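PDB 2XTS: cytochrome from Paracoccus pantotrophus, which probably carries electrons through a covalently bound heme c, as the heme-bearing part of the cytochrome subunit of the sulfane dehydrogenase SoxCD in bacterial sulfur oxidation. Local coordinates for residues D[17-25]-D[85-95]. Numbering follows the deposited sequence.
Sequences WDTAVLPDG and YLSTVYDYVHR. With HEC (heme c), chain U.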
ATOM      1  N   TRP D  17       4.309 -35.684   0.782  1.00  9.17           N
ATOM      2  CA  TRP D  17       4.020 -34.450   0.045  1.00  9.12           C
ATOM      3  C   TRP D  17       4.315 -34.522  -1.439  1.00  9.56           C
ATOM      4  O   TRP D  17       3.671 -33.813  -2.198  1.00 11.42           O
ATOM      5  CB  TRP D  17       4.748 -33.262   0.688  1.00  9.28           C
ATOM      6  CG  TRP D  17       3.993 -32.665   1.831  1.00  8.96           C
ATOM      7  CD1 TRP D  17       2.927 -33.220   2.527  1.00  8.01           C
ATOM      8  CD2 TRP D  17       4.234 -31.403   2.436  1.00  8.43           C
ATOM      9  NE1 TRP D  17       2.482 -32.350   3.496  1.00  7.89           N
ATOM     10  CE2 TRP D  17       3.275 -31.236   3.466  1.00  8.92           C
ATOM     11  CE3 TRP D  17       5.166 -30.389   2.220  1.00  8.89           C
ATOM     12  CZ2 TRP D  17       3.227 -30.097   4.252  1.00  8.97           C
ATOM     13  CZ3 TRP D  17       5.110 -29.272   2.998  1.00  9.27           C
ATOM     14  CH2 TRP D  17       4.154 -29.130   4.003  1.00  9.86           C
ATOM     15  N   ASP D  18       5.274 -35.342  -1.866  1.00  9.57           N
ATOM     16  CA  ASP D  18       5.591 -35.406  -3.279  1.00  9.92           C
ATOM     17  C   ASP D  18       4.870 -36.575  -3.917  1.00 10.64           C
ATOM     18  O   ASP D  18       5.349 -37.708  -3.901  1.00 11.41           O
ATOM     19  CB  ASP D  18       7.094 -35.518  -3.502  1.00  9.73           C
ATOM     20  CG  ASP D  18       7.454 -35.435  -4.977  1.00 11.07           C
ATOM     21  OD1 ASP D  18       6.526 -35.541  -5.815  1.00 11.14           O
ATOM     22  OD2 ASP D  18       8.633 -35.230  -5.335  1.00 12.76           O
ATOM     23  N   THR D  19       3.696 -36.297  -4.468  1.00 10.88           N
ATOM     24  CA  THR D  19       2.903 -37.314  -5.142  1.00 12.27           C
ATOM     25  C   THR D  19       2.721 -36.964  -6.615  1.00 11.62           C
ATOM     26  O   THR D  19       1.898 -37.598  -7.289  1.00 13.32           O
ATOM     27  CB  THR D  19       1.532 -37.510  -4.447  1.00 12.69           C
ATOM     28  OG1 THR D  19       0.819 -36.280  -4.488  1.00 14.82           O
ATOM     29  CG2 THR D  19       1.693 -37.935  -2.987  1.00 13.97           C
ATOM     30  N   ALA D  20       3.513 -36.012  -7.121  1.00 10.07           N
ATOM     31  CA  ALA D  20       3.453 -35.630  -8.519  1.00 10.32           C
ATOM     32  C   ALA D  20       3.787 -36.818  -9.430  1.00  9.59           C
ATOM     33  O   ALA D  20       4.642 -37.664  -9.113  1.00 10.43           O
ATOM     34  CB  ALA D  20       4.400 -34.454  -8.777  1.00 10.45           C
ATOM     35  N   VAL D  21       3.116 -36.864 -10.579  1.00  8.64           N
ATOM     36  CA  VAL D  21       3.380 -37.880 -11.583  1.00  8.62           C
ATOM     37  C   VAL D  21       3.658 -37.134 -12.872  1.00  8.64           C
ATOM     38  O   VAL D  21       2.858 -36.306 -13.284  1.00  9.58           O
ATOM     39  CB  VAL D  21       2.203 -38.855 -11.790  1.00  8.26           C
ATOM     40  CG1 VAL D  21       2.600 -39.894 -12.849  1.00  9.88           C
ATOM     41  CG2 VAL D  21       1.785 -39.493 -10.475  1.00  9.87           C
ATOM     42  N   LEU D  22       4.803 -37.433 -13.481  1.00  8.70           N
ATOM     43  CA  LEU D  22       5.236 -36.794 -14.717  1.00  9.60           C
ATOM     44  C   LEU D  22       4.779 -37.653 -15.902  1.00  9.71           C
ATOM     45  O   LEU D  22       4.405 -38.792 -15.725  1.00  9.37           O
ATOM     46  CB  LEU D  22       6.753 -36.578 -14.698  1.00 10.60           C
ATOM     47  CG  LEU D  22       7.217 -35.536 -13.647  1.00 13.27           C
ATOM     48  CD1 LEU D  22       7.288 -36.103 -12.226  1.00 15.26           C
ATOM     49  CD2 LEU D  22       8.544 -34.940 -14.011  1.00 18.07           C
ATOM     50  N   PRO D  23       4.753 -37.089 -17.121  1.00  9.62           N
ATOM     51  CA  PRO D  23       4.145 -37.805 -18.247  1.00 10.39           C
ATOM     52  C   PRO D  23       4.768 -39.146 -18.588  1.00 10.92           C
ATOM     53  O   PRO D  23       4.078 -40.020 -19.117  1.00 12.73           O
ATOM     54  CB  PRO D  23       4.284 -36.812 -19.399  1.00 10.55           C
ATOM     55  CG  PRO D  23       4.207 -35.494 -18.701  1.00 11.68           C
ATOM     56  CD  PRO D  23       5.025 -35.682 -17.466  1.00 10.44           C
ATOM     57  N   ASP D  24       6.054 -39.307 -18.266  1.00 10.56           N
ATOM     58  CA  ASP D  24       6.793 -40.542 -18.490  1.00 11.30           C
ATOM     59  C   ASP D  24       6.648 -41.543 -17.359  1.00 11.64           C
ATOM     60  O   ASP D  24       7.300 -42.586 -17.370  1.00 13.83           O
ATOM     61  CB  ASP D  24       8.269 -40.191 -18.699  1.00 11.63           C
ATOM     62  CG  ASP D  24       8.945 -39.593 -17.447  1.00 12.86           C
ATOM     63  OD1 ASP D  24       8.288 -39.358 -16.407  1.00 12.70           O
ATOM     64  OD2 ASP D  24      10.181 -39.391 -17.509  1.00 16.91           O
ATOM     65  N   GLY D  25       5.785 -41.251 -16.386  1.00 10.96           N
ATOM     66  CA  GLY D  25       5.531 -42.179 -15.295  1.00 11.60           C
ATOM     67  C   GLY D  25       6.376 -41.977 -14.056  1.00 11.40           C
ATOM     68  O   GLY D  25       6.119 -42.653 -13.070  1.00 12.55           O
ATOM     69  N   TYR D  85      -1.955 -36.090 -21.464  1.00  8.34           N
ATOM     70  CA  TYR D  85      -1.295 -37.175 -20.717  1.00  8.62           C
ATOM     71  C   TYR D  85      -2.166 -37.756 -19.616  1.00  8.47           C
ATOM     72  O   TYR D  85      -2.837 -37.028 -18.873  1.00  8.04           O
ATOM     73  CB  TYR D  85      -0.002 -36.648 -20.052  1.00  9.01           C
ATOM     74  CG  TYR D  85       0.933 -35.969 -21.028  1.00  9.39           C
ATOM     75  CD1 TYR D  85       1.471 -36.682 -22.097  1.00 10.72           C
ATOM     76  CD2 TYR D  85       1.252 -34.619 -20.924  1.00  9.99           C
ATOM     77  CE1 TYR D  85       2.277 -36.057 -23.047  1.00 11.30           C
ATOM     78  CE2 TYR D  85       2.081 -34.008 -21.842  1.00 11.57           C
ATOM     79  CZ  TYR D  85       2.576 -34.720 -22.896  1.00 12.35           C
ATOM     80  OH  TYR D  85       3.391 -34.092 -23.813  1.00 16.63           O
ATOM     81  N   LEU D  86      -2.069 -39.064 -19.450  1.00  8.01           N
ATOM     82  CA  LEU D  86      -2.760 -39.765 -18.382  1.00  7.95           C
ATOM     83  C   LEU D  86      -2.191 -39.434 -17.026  1.00  7.66           C
ATOM     84  O   LEU D  86      -2.931 -39.444 -16.046  1.00  8.03           O
ATOM     85  CB  LEU D  86      -2.723 -41.277 -18.631  1.00  8.67           C
ATOM     86  CG  LEU D  86      -3.682 -42.082 -17.767  1.00  9.32           C
ATOM     87  CD1 LEU D  86      -5.105 -41.698 -18.066  1.00  9.73           C
ATOM     88  CD2 LEU D  86      -3.463 -43.562 -17.952  1.00 10.94           C
ATOM     89  N   SER D  87      -0.895 -39.151 -16.962  1.00  7.71           N
ATOM     90  CA  SER D  87      -0.273 -38.808 -15.698  1.00  7.14           C
ATOM     91  C   SER D  87      -1.050 -37.737 -14.953  1.00  6.82           C
ATOM     92  O   SER D  87      -1.232 -37.815 -13.736  1.00  7.17           O
ATOM     93  CB  SER D  87       1.149 -38.334 -15.922  1.00  7.89           C
ATOM     94  OG  SER D  87       1.197 -37.299 -16.860  1.00  8.24           O
ATOM     95  N   THR D  88      -1.499 -36.722 -15.681  1.00  7.17           N
ATOM     96  CA  THR D  88      -2.190 -35.587 -15.083  1.00  7.21           C
ATOM     97  C   THR D  88      -3.484 -36.031 -14.413  1.00  7.35           C
ATOM     98  O   THR D  88      -3.887 -35.483 -13.391  1.00  7.83           O
ATOM     99  CB  THR D  88      -2.486 -34.543 -16.147  1.00  7.33           C
ATOM    100  OG1 THR D  88      -1.339 -34.376 -16.992  1.00  8.16           O
ATOM    101  CG2 THR D  88      -2.918 -33.222 -15.536  1.00  8.62           C
ATOM    102  N   VAL D  89      -4.165 -36.993 -15.026  1.00  7.63           N
ATOM    103  CA  VAL D  89      -5.427 -37.487 -14.477  1.00  7.90           C
ATOM    104  C   VAL D  89      -5.193 -38.115 -13.100  1.00  7.74           C
ATOM    105  O   VAL D  89      -5.828 -37.774 -12.113  1.00  8.25           O
ATOM    106  CB  VAL D  89      -6.089 -38.515 -15.390  1.00  7.81           C
ATOM    107  CG1 VAL D  89      -7.434 -38.965 -14.819  1.00  9.29           C
ATOM    108  CG2 VAL D  89      -6.286 -37.930 -16.809  1.00  8.63           C
ATOM    109  N   TYR D  90      -4.249 -39.037 -13.051  1.00  7.83           N
ATOM    110  CA  TYR D  90      -3.925 -39.687 -11.814  1.00  7.06           C
ATOM    111  C   TYR D  90      -3.559 -38.672 -10.749  1.00  6.95           C
ATOM    112  O   TYR D  90      -4.052 -38.689  -9.619  1.00  7.37           O
ATOM    113  CB  TYR D  90      -2.760 -40.684 -12.051  1.00  7.42           C
ATOM    114  CG  TYR D  90      -2.470 -41.480 -10.809  1.00  8.79           C
ATOM    115  CD1 TYR D  90      -1.800 -40.902  -9.738  1.00 11.57           C
ATOM    116  CD2 TYR D  90      -2.892 -42.805 -10.688  1.00 11.82           C
ATOM    117  CE1 TYR D  90      -1.565 -41.615  -8.565  1.00 13.83           C
ATOM    118  CE2 TYR D  90      -2.650 -43.519  -9.526  1.00 13.93           C
ATOM    119  CZ  TYR D  90      -2.006 -42.913  -8.467  1.00 13.84           C
ATOM    120  OH  TYR D  90      -1.758 -43.625  -7.322  1.00 21.35           O
ATOM    121  N   ASP D  91      -2.613 -37.824 -11.101  1.00  7.24           N
ATOM    122  CA  ASP D  91      -2.041 -36.899 -10.140  1.00  7.04           C
ATOM    123  C   ASP D  91      -3.064 -35.929  -9.575  1.00  6.79           C
ATOM    124  O   ASP D  91      -3.154 -35.765  -8.374  1.00  7.47           O
ATOM    125  CB  ASP D  91      -0.882 -36.199 -10.867  1.00  7.47           C
ATOM    126  CG  ASP D  91      -0.033 -35.306  -9.994  1.00  8.72           C
ATOM    127  OD1 ASP D  91      -0.312 -35.149  -8.792  1.00 10.91           O
ATOM    128  OD2 ASP D  91       0.936 -34.747 -10.563  1.00  9.35           O
ATOM    129  N   TYR D  92      -3.805 -35.279 -10.456  1.00  6.87           N
ATOM    130  CA  TYR D  92      -4.769 -34.299 -10.035  1.00  6.37           C
ATOM    131  C   TYR D  92      -5.855 -34.959  -9.166  1.00  7.11           C
ATOM    132  O   TYR D  92      -6.252 -34.416  -8.133  1.00  7.06           O
ATOM    133  CB  TYR D  92      -5.394 -33.600 -11.249  1.00  7.05           C
ATOM    134  CG  TYR D  92      -6.419 -32.549 -10.884  1.00  6.13           C
ATOM    135  CD1 TYR D  92      -6.033 -31.316 -10.325  1.00  6.07           C
ATOM    136  CD2 TYR D  92      -7.777 -32.788 -11.011  1.00  6.40           C
ATOM    137  CE1 TYR D  92      -6.981 -30.359  -9.973  1.00  6.42           C
ATOM    138  CE2 TYR D  92      -8.688 -31.820 -10.668  1.00  6.72           C
ATOM    139  CZ  TYR D  92      -8.291 -30.612 -10.142  1.00  6.20           C
ATOM    140  OH  TYR D  92      -9.257 -29.689  -9.839  1.00  7.70           O
ATOM    141  N   VAL D  93      -6.380 -36.105  -9.607  1.00  6.88           N
ATOM    142  CA  VAL D  93      -7.414 -36.783  -8.829  1.00  8.00           C
ATOM    143  C   VAL D  93      -6.888 -37.126  -7.437  1.00  7.56           C
ATOM    144  O   VAL D  93      -7.547 -36.899  -6.425  1.00  7.58           O
ATOM    145  CB  VAL D  93      -7.948 -38.033  -9.570  1.00  8.24           C
ATOM    146  CG1 VAL D  93      -8.768 -38.899  -8.638  1.00 10.80           C
ATOM    147  CG2 VAL D  93      -8.767 -37.629 -10.793  1.00 10.40           C
ATOM    148  N   HIS D  94      -5.700 -37.717  -7.399  1.00  7.46           N
ATOM    149  CA  HIS D  94      -5.123 -38.153  -6.138  1.00  7.81           C
ATOM    150  C   HIS D  94      -4.926 -36.992  -5.156  1.00  7.70           C
ATOM    151  O   HIS D  94      -5.154 -37.138  -3.955  1.00  8.35           O
ATOM    152  CB  HIS D  94      -3.784 -38.854  -6.425  1.00  8.55           C
ATOM    153  CG  HIS D  94      -3.199 -39.576  -5.258  1.00 10.42           C
ATOM    154  ND1 HIS D  94      -3.688 -40.785  -4.818  1.00 12.37           N
ATOM    155  CD2 HIS D  94      -2.140 -39.287  -4.469  1.00 13.00           C
ATOM    156  CE1 HIS D  94      -2.969 -41.203  -3.790  1.00 13.22           C
ATOM    157  NE2 HIS D  94      -2.030 -40.309  -3.553  1.00 14.82           N
ATOM    158  N   ARG D  95      -4.470 -35.858  -5.676  1.00  7.52           N
ATOM    159  CA  ARG D  95      -4.082 -34.708  -4.857  1.00  7.45           C
ATOM    160  C   ARG D  95      -5.211 -33.781  -4.480  1.00  6.99           C
ATOM    161  O   ARG D  95      -5.143 -33.160  -3.433  1.00  8.21           O
ATOM    162  CB  ARG D  95      -2.989 -33.921  -5.598  1.00  7.26           C
ATOM    163  CG  ARG D  95      -2.467 -32.679  -4.880  1.00  8.55           C
ATOM    164  CD  ARG D  95      -1.773 -32.938  -3.561  1.00  9.85           C
ATOM    165  NE  ARG D  95      -1.194 -31.718  -3.016  1.00  9.47           N
ATOM    166  CZ  ARG D  95      -1.897 -30.770  -2.416  1.00  8.58           C
ATOM    167  NH1 ARG D  95      -3.197 -30.914  -2.269  1.00  9.49           N
ATOM    168  NH2 ARG D  95      -1.301 -29.671  -1.968  1.00 10.67           N
TER
HETATM  169 FE   HEC U 500     -13.968 -33.203  -9.464  1.00  2.11          FE
HETATM  170  CHA HEC U 500     -12.413 -30.887 -11.402  1.00  1.93           C
HETATM  171  CHB HEC U 500     -12.238 -35.664 -10.991  1.00  1.73           C
HETATM  172  CHC HEC U 500     -15.249 -35.419  -7.276  1.00  1.97           C
HETATM  173  CHD HEC U 500     -16.122 -30.861  -8.372  1.00  2.08           C
HETATM  174  NA  HEC U 500     -12.606 -33.260 -10.904  1.00  1.82           N
HETATM  175  C1A HEC U 500     -12.136 -32.197 -11.647  1.00  2.02           C
HETATM  176  C2A HEC U 500     -11.246 -32.684 -12.699  1.00  1.95           C
HETATM  177  C3A HEC U 500     -11.197 -34.023 -12.591  1.00  1.90           C
HETATM  178  C4A HEC U 500     -12.044 -34.387 -11.459  1.00  2.08           C
HETATM  179  CMA HEC U 500     -10.377 -35.011 -13.437  1.00  2.53           C
HETATM  180  CAA HEC U 500     -10.531 -31.782 -13.734  1.00  2.24           C
HETATM  181  CBA HEC U 500     -11.441 -31.457 -14.921  1.00  2.61           C
HETATM  182  CGA HEC U 500     -10.780 -30.652 -15.996  1.00  2.84           C
HETATM  183  O1A HEC U 500      -9.887 -29.874 -15.691  1.00  2.51           O
HETATM  184  O2A HEC U 500     -11.219 -30.851 -17.155  1.00  3.39           O
HETATM  185  NB  HEC U 500     -13.740 -35.146  -9.170  1.00  2.23           N
HETATM  186  C1B HEC U 500     -12.961 -36.007  -9.883  1.00  1.90           C
HETATM  187  C2B HEC U 500     -12.957 -37.286  -9.193  1.00  1.93           C
HETATM  188  C3B HEC U 500     -13.795 -37.217  -8.178  1.00  2.28           C
HETATM  189  C4B HEC U 500     -14.289 -35.875  -8.121  1.00  2.32           C
HETATM  190  CMB HEC U 500     -12.242 -38.524  -9.799  1.00  2.67           C
HETATM  191  CAB HEC U 500     -14.114 -38.316  -7.156  1.00  2.72           C
HETATM  192  CBB HEC U 500     -12.803 -38.858  -6.533  1.00  2.68           C
HETATM  193  NC  HEC U 500     -15.412 -33.161  -8.078  1.00  1.86           N
HETATM  194  C1C HEC U 500     -15.837 -34.196  -7.278  1.00  2.29           C
HETATM  195  C2C HEC U 500     -16.923 -33.753  -6.454  1.00  2.42           C
HETATM  196  C3C HEC U 500     -17.183 -32.498  -6.812  1.00  2.50           C
HETATM  197  C4C HEC U 500     -16.240 -32.109  -7.833  1.00  1.73           C
HETATM  198  CMC HEC U 500     -17.699 -34.646  -5.455  1.00  3.03           C
HETATM  199  CAC HEC U 500     -18.290 -31.566  -6.332  1.00  3.14           C
HETATM  200  CBC HEC U 500     -18.575 -31.324  -4.883  1.00  2.70           C
HETATM  201  ND  HEC U 500     -14.204 -31.250  -9.794  1.00  1.84           N
HETATM  202  C1D HEC U 500     -15.108 -30.421  -9.171  1.00  1.97           C
HETATM  203  C2D HEC U 500     -14.891 -29.054  -9.503  1.00  2.36           C
HETATM  204  C3D HEC U 500     -13.747 -29.073 -10.409  1.00  2.27           C
HETATM  205  C4D HEC U 500     -13.400 -30.438 -10.578  1.00  1.91           C
HETATM  206  CMD HEC U 500     -15.600 -27.794  -9.031  1.00  2.87           C
HETATM  207  CAD HEC U 500     -13.087 -27.852 -11.024  1.00  2.20           C
HETATM  208  CBD HEC U 500     -11.975 -27.366 -10.092  1.00  2.41           C
HETATM  209  CGD HEC U 500     -11.261 -26.159 -10.606  1.00  2.24           C
HETATM  210  O1D HEC U 500     -11.444 -25.784 -11.783  1.00  3.28           O
HETATM  211  O2D HEC U 500     -10.388 -25.651  -9.865  1.00  2.97           O
HETATM  212  O   HOH W   1      -0.907 -36.973  -6.694  1.00 13.24           O
HETATM  213  O   HOH W   2       0.823 -33.706  -6.741  1.00 13.63           O
HETATM  214  O   HOH W   3       1.541 -35.072 -15.299  1.00  8.56           O
HETATM  215  O   HOH W   4       1.130 -40.121 -18.908  1.00 12.43           O
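Val-21 and Asp-91 join an irregular loop to helix 86-96 of this class I-like cytochrome c domain, along the flank of the helix turned from the heme; Tyr-92 and Val-93 on its other side touch the porphyrin. The carboxylate of Asp-91, its CG anti to the backbone N (chi1 -173°), reaches across to the loop, where Val-21 N donates to Asp-91 OD2 (3.0 Å). At 164° the bond is nearly straight, but the N-H comes from above the carboxylate plane. OD1 is bonded to two waters, one of which also bridges to Thr-19 O and OG1, so one short acid serves a loop with no regular strand. With an alanine at Asp-91, the N-H of Val-21 would probably lose its acceptor and the two waters their shared carboxylate oxygen. Branched Val-21 spreads over the helix: CG1 lies against Ser-87 CB (3.7 Å), while CG2 meets Tyr-90 CD1, the two side chains crossing at about a right angle. Small Ser-87 lets the loop come close, and a water links its OG to Val-21 O. At the helix start, the puckered, rigid ring of Pro-23 lies over one face of the Tyr-85 ring, its CB 3.9 Å from the ring centroid and 14° off the normal, a CH-pi contact.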